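Local coordinates for protein putative transporter (Clostridium difficile 630, PDB 3LV9) that is a putative membrane transporter of the UPF0053 family, represented here by its paired CBS domains, and may bind flavin adenine dinucleotide, at residues A[65-70]-A[128-133]. Sequence-based numbering, arbitrary orientation.
With PO4 (phosphate ion), chain B.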
# COMPACT_ATOMS: atom_id res chain seq x y z
N ASN A 65 20.94 -8.02 11.89
CA ASN A 65 20.04 -9.16 11.82
C ASN A 65 18.58 -8.75 12.06
O ASN A 65 18.28 -7.63 12.49
CB ASN A 65 20.44 -10.20 12.85
CG ASN A 65 20.50 -9.63 14.22
OD1 ASN A 65 19.46 -9.37 14.83
ND2 ASN A 65 21.70 -9.36 14.70
N LYS A 66 17.68 -9.68 11.80
CA LYS A 66 16.25 -9.39 11.85
C LYS A 66 15.71 -9.23 13.30
O LYS A 66 14.55 -8.89 13.48
CB LYS A 66 15.49 -10.47 11.08
CG LYS A 66 15.44 -10.28 9.55
CD LYS A 66 14.79 -11.47 8.86
CE LYS A 66 14.80 -11.35 7.31
NZ LYS A 66 14.61 -12.73 6.67
N ASP A 67 16.56 -9.44 14.32
CA ASP A 67 16.15 -9.25 15.73
C ASP A 67 16.49 -7.87 16.28
O ASP A 67 16.12 -7.52 17.42
CB ASP A 67 16.85 -10.25 16.63
CG ASP A 67 16.44 -11.64 16.36
OD1 ASP A 67 15.33 -11.83 15.80
OD2 ASP A 67 17.21 -12.53 16.73
N ASP A 68 17.22 -7.10 15.49
CA ASP A 68 17.53 -5.71 15.84
C ASP A 68 16.83 -4.79 14.87
O ASP A 68 17.44 -4.29 13.98
CB ASP A 68 19.05 -5.49 15.86
CG ASP A 68 19.45 -4.12 16.45
OD1 ASP A 68 18.53 -3.38 16.92
OD2 ASP A 68 20.66 -3.79 16.44
N ILE A 69 15.53 -4.61 15.06
CA ILE A 69 14.76 -3.69 14.24
C ILE A 69 14.94 -2.26 14.73
O ILE A 69 14.74 -1.97 15.90
CB ILE A 69 13.26 -3.96 14.32
CG1 ILE A 69 12.95 -5.40 13.92
CG2 ILE A 69 12.50 -2.98 13.41
CD1 ILE A 69 13.44 -5.77 12.62
N LEU A 70 15.27 -1.35 13.81
CA LEU A 70 15.41 0.06 14.13
C LEU A 70 14.11 0.88 13.94
O LEU A 70 13.92 1.95 14.53
CB LEU A 70 16.51 0.64 13.25
CG LEU A 70 17.87 -0.05 13.25
CD1 LEU A 70 18.84 0.81 12.39
CD2 LEU A 70 18.43 -0.24 14.67
N GLY A 128 12.18 -13.05 23.06
CA GLY A 128 12.55 -11.67 22.73
C GLY A 128 13.22 -11.56 21.36
O GLY A 128 14.09 -10.72 21.14
N GLY A 129 12.84 -12.43 20.44
CA GLY A 129 13.37 -12.38 19.09
C GLY A 129 12.25 -12.01 18.15
O GLY A 129 11.09 -12.08 18.52
N THR A 130 12.60 -11.65 16.93
CA THR A 130 11.60 -11.31 15.95
C THR A 130 11.01 -12.60 15.40
O THR A 130 11.75 -13.40 14.81
CB THR A 130 12.21 -10.55 14.78
OG1 THR A 130 12.52 -9.22 15.22
CG2 THR A 130 11.23 -10.51 13.59
N SER A 131 9.71 -12.82 15.59
CA SER A 131 9.10 -14.00 14.97
C SER A 131 8.38 -13.64 13.69
O SER A 131 8.12 -14.51 12.87
CB SER A 131 8.20 -14.74 15.94
OG SER A 131 6.91 -14.22 15.89
N GLY A 132 8.09 -12.35 13.48
CA GLY A 132 7.57 -11.96 12.18
C GLY A 132 7.06 -10.54 12.15
O GLY A 132 7.42 -9.74 12.96
N VAL A 133 6.24 -10.25 11.16
CA VAL A 133 5.75 -8.90 10.96
C VAL A 133 4.30 -8.99 10.48
O VAL A 133 3.92 -9.98 9.82
CB VAL A 133 6.62 -8.10 9.95
CG1 VAL A 133 6.50 -8.69 8.55
CG2 VAL A 133 6.24 -6.60 9.94
P PO4 B . 17.95 -12.12 4.95
O1 PO4 B . 18.45 -13.50 4.58
O2 PO4 B . 18.05 -11.99 6.44
O3 PO4 B . 18.80 -11.02 4.36
O4 PO4 B . 16.54 -12.02 4.43
O HOH W 1 12.71 -7.77 17.90
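K66 meets T130 through its backbone: the threonine hydroxyl OG1 donates to the carbonyl O of K66 over 2.7 Å, approaching 19° from the carbonyl plane. T130 places OG1 beside its own backbone N and anti to its carbonyl carbon (chi1 -73°), which turns the hydroxyl to the turn and lets CG2 rest 3.7 Å from the same oxygen, K66 O. The K66 side chain takes no part in this grip. Its extended chain runs away from 128-133, and NZ donates to O4 of a phosphate ion, probably acquired from the crystallisation liquor, and to the carbonyl O of R32; Y39 also holds the phosphate.

D67 follows in the type I turn from N65 to D68, where an Asx turn from N65 OD1 to the D67 backbone N steadies the peptide. With CG anti to its carbonyl carbon, D67 brings OD1 to the backbone N of T130 at 3.0 Å, in a nearly straight bond (165°). The same OD1 is paired with R32 in a salt bridge, but it sits too close to another atom, so the exact geometry of both bonds is doubtful; together they would tie the turn, the start of strand 130-135 and the loop after strand 30-31. A water donates to T130 OG1 and, weakly, to D67 O, adding a weak water-mediated link beside the direct bonds.

I69 begins strand 69-74 just after the turn. Its CG1 lies 4.1 Å from T130 OG1, the side chains crossing at about a right angle, and both residues pack on I122 of strand 120-124, so that apolar contacts adjoin the polar ones. The contact thus ties the hairpin turn leading into strand 69-74 of one CBS domain to the start of strand 130-135, its counterpart in the other, an arrangement belonging to the interface of a tandem CBS pair, or Bateman module.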